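Local coordinates for protein Trypsin/chymotrypsin inhibitor (Alocasia macrorrhizos, PDB 5YCZ) that inhibits the serine proteases trypsin and alpha-chymotrypsin as a homodimeric, beta-trefoil member of the leguminous Kunitz-type inhibitor family, at residues 28-33 with 88-93. Sequence-based numbering, arbitrary orientation.
Sequences GGLTLA and TVWTFD
The indole of Trp-90 turns an edge of its six-membered ring to Leu-30, whose CD1 lies near the ring plane, 3.6 Å from Trp-90 CH2. The same methyl is 3.8 Å from Trp-90 CZ2, so it meets the outer rim of the benzo ring. The Phe-78 ring meets the indole with the planes inclined at about 35°, and the Trp-90 side chain also touches Ile-76, Val-43 and Val-99. With CG anti to the carbonyl carbon (chi1 -68°) and chi2 at 18°, the benzo end of the ring reaches Leu-30. Two residues along the strand, Leu-32 makes a second contact: its CD1 comes within 3.9 Å of CG2 of Thr-88, the two side chains running roughly at right angles. The hydroxyl of Thr-88 is hydrogen-bonded to the carbonyl oxygen of Phe-78, while its methyl serves the apolar contact. No hydrogen bond joins the segments, whose closest CA atoms, those of Leu-32 and Thr-88, are 8.7 Å apart: this is side-chain packing in the interior of a beta-trefoil. The side chain of Trp-90 is also about 4 Å from that of Leu-56, part of the predicted reactive bond. Strand 30-33, at one border of its sheet beside strand 42-45, thereby packs against the segment leading into strand 91-93, which pairs antiparallel with strand 98-100.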
# COMPACT_ATOMS: atom_id res chain seq x y z
N GLY A 28 15.20 -16.06 2.56
CA GLY A 28 14.35 -15.30 1.66
C GLY A 28 14.01 -13.90 2.15
O GLY A 28 14.23 -13.53 3.30
N GLY A 29 13.47 -13.10 1.23
CA GLY A 29 12.98 -11.78 1.58
C GLY A 29 11.75 -11.80 2.48
O GLY A 29 11.37 -12.82 3.07
N LEU A 30 11.10 -10.63 2.58
CA LEU A 30 9.95 -10.46 3.47
C LEU A 30 8.64 -10.52 2.69
O LEU A 30 8.58 -10.18 1.51
CB LEU A 30 10.04 -9.14 4.24
CG LEU A 30 11.38 -8.88 4.93
CD1 LEU A 30 11.33 -7.68 5.87
CD2 LEU A 30 11.78 -10.09 5.71
N THR A 31 7.58 -10.94 3.39
CA THR A 31 6.25 -11.09 2.82
C THR A 31 5.23 -11.00 3.97
O THR A 31 5.55 -10.53 5.06
CB THR A 31 6.17 -12.40 2.01
OG1 THR A 31 4.88 -12.55 1.38
CG2 THR A 31 6.48 -13.61 2.89
N LEU A 32 4.00 -11.44 3.70
CA LEU A 32 2.88 -11.37 4.62
C LEU A 32 2.31 -12.77 4.77
O LEU A 32 2.14 -13.47 3.78
CB LEU A 32 1.80 -10.42 4.10
CG LEU A 32 2.15 -8.94 4.08
CD1 LEU A 32 0.96 -8.08 3.65
CD2 LEU A 32 2.61 -8.56 5.47
N ALA A 33 1.99 -13.18 6.00
CA ALA A 33 1.54 -14.55 6.23
C ALA A 33 0.56 -14.64 7.40
O ALA A 33 0.65 -13.89 8.37
CB ALA A 33 2.70 -15.51 6.51
N THR A 88 -1.56 -2.55 5.18
CA THR A 88 -0.30 -3.26 5.11
C THR A 88 0.87 -2.46 5.69
O THR A 88 2.03 -2.73 5.36
CB THR A 88 -0.01 -3.65 3.67
OG1 THR A 88 -0.15 -2.48 2.84
CG2 THR A 88 -0.99 -4.72 3.21
N VAL A 89 0.58 -1.45 6.51
CA VAL A 89 1.60 -0.70 7.23
C VAL A 89 2.07 -1.53 8.42
O VAL A 89 1.25 -2.01 9.21
CB VAL A 89 1.05 0.66 7.69
CG1 VAL A 89 1.98 1.29 8.68
CG2 VAL A 89 0.87 1.59 6.53
N TRP A 90 3.38 -1.68 8.56
CA TRP A 90 3.93 -2.42 9.68
C TRP A 90 3.62 -1.72 10.99
O TRP A 90 3.70 -0.50 11.09
CB TRP A 90 5.44 -2.54 9.57
CG TRP A 90 5.97 -3.36 8.49
CD1 TRP A 90 5.33 -3.79 7.36
CD2 TRP A 90 7.29 -3.87 8.42
NE1 TRP A 90 6.19 -4.53 6.59
CE2 TRP A 90 7.40 -4.60 7.23
CE3 TRP A 90 8.40 -3.78 9.27
CZ2 TRP A 90 8.57 -5.23 6.86
CZ3 TRP A 90 9.56 -4.40 8.90
CH2 TRP A 90 9.64 -5.12 7.70
N THR A 91 3.32 -2.52 12.01
CA THR A 91 3.22 -1.99 13.36
C THR A 91 3.71 -3.09 14.29
O THR A 91 3.58 -4.28 13.99
CB THR A 91 1.78 -1.54 13.70
OG1 THR A 91 1.69 -1.12 15.07
CG2 THR A 91 0.79 -2.67 13.44
N PHE A 92 4.32 -2.70 15.39
CA PHE A 92 4.86 -3.69 16.30
C PHE A 92 3.82 -3.99 17.36
O PHE A 92 3.52 -3.13 18.20
CB PHE A 92 6.17 -3.24 16.94
CG PHE A 92 6.83 -4.31 17.74
CD1 PHE A 92 7.48 -5.37 17.11
CD2 PHE A 92 6.79 -4.29 19.13
CE1 PHE A 92 8.08 -6.37 17.84
CE2 PHE A 92 7.37 -5.30 19.87
CZ PHE A 92 8.02 -6.34 19.23
N ASP A 93 3.24 -5.19 17.32
CA ASP A 93 2.30 -5.63 18.35
C ASP A 93 3.12 -5.97 19.58
O ASP A 93 3.85 -6.98 19.60
CB ASP A 93 1.49 -6.83 17.85
CG ASP A 93 0.45 -7.35 18.89
OD1 ASP A 93 0.47 -6.93 20.06
OD2 ASP A 93 -0.40 -8.20 18.52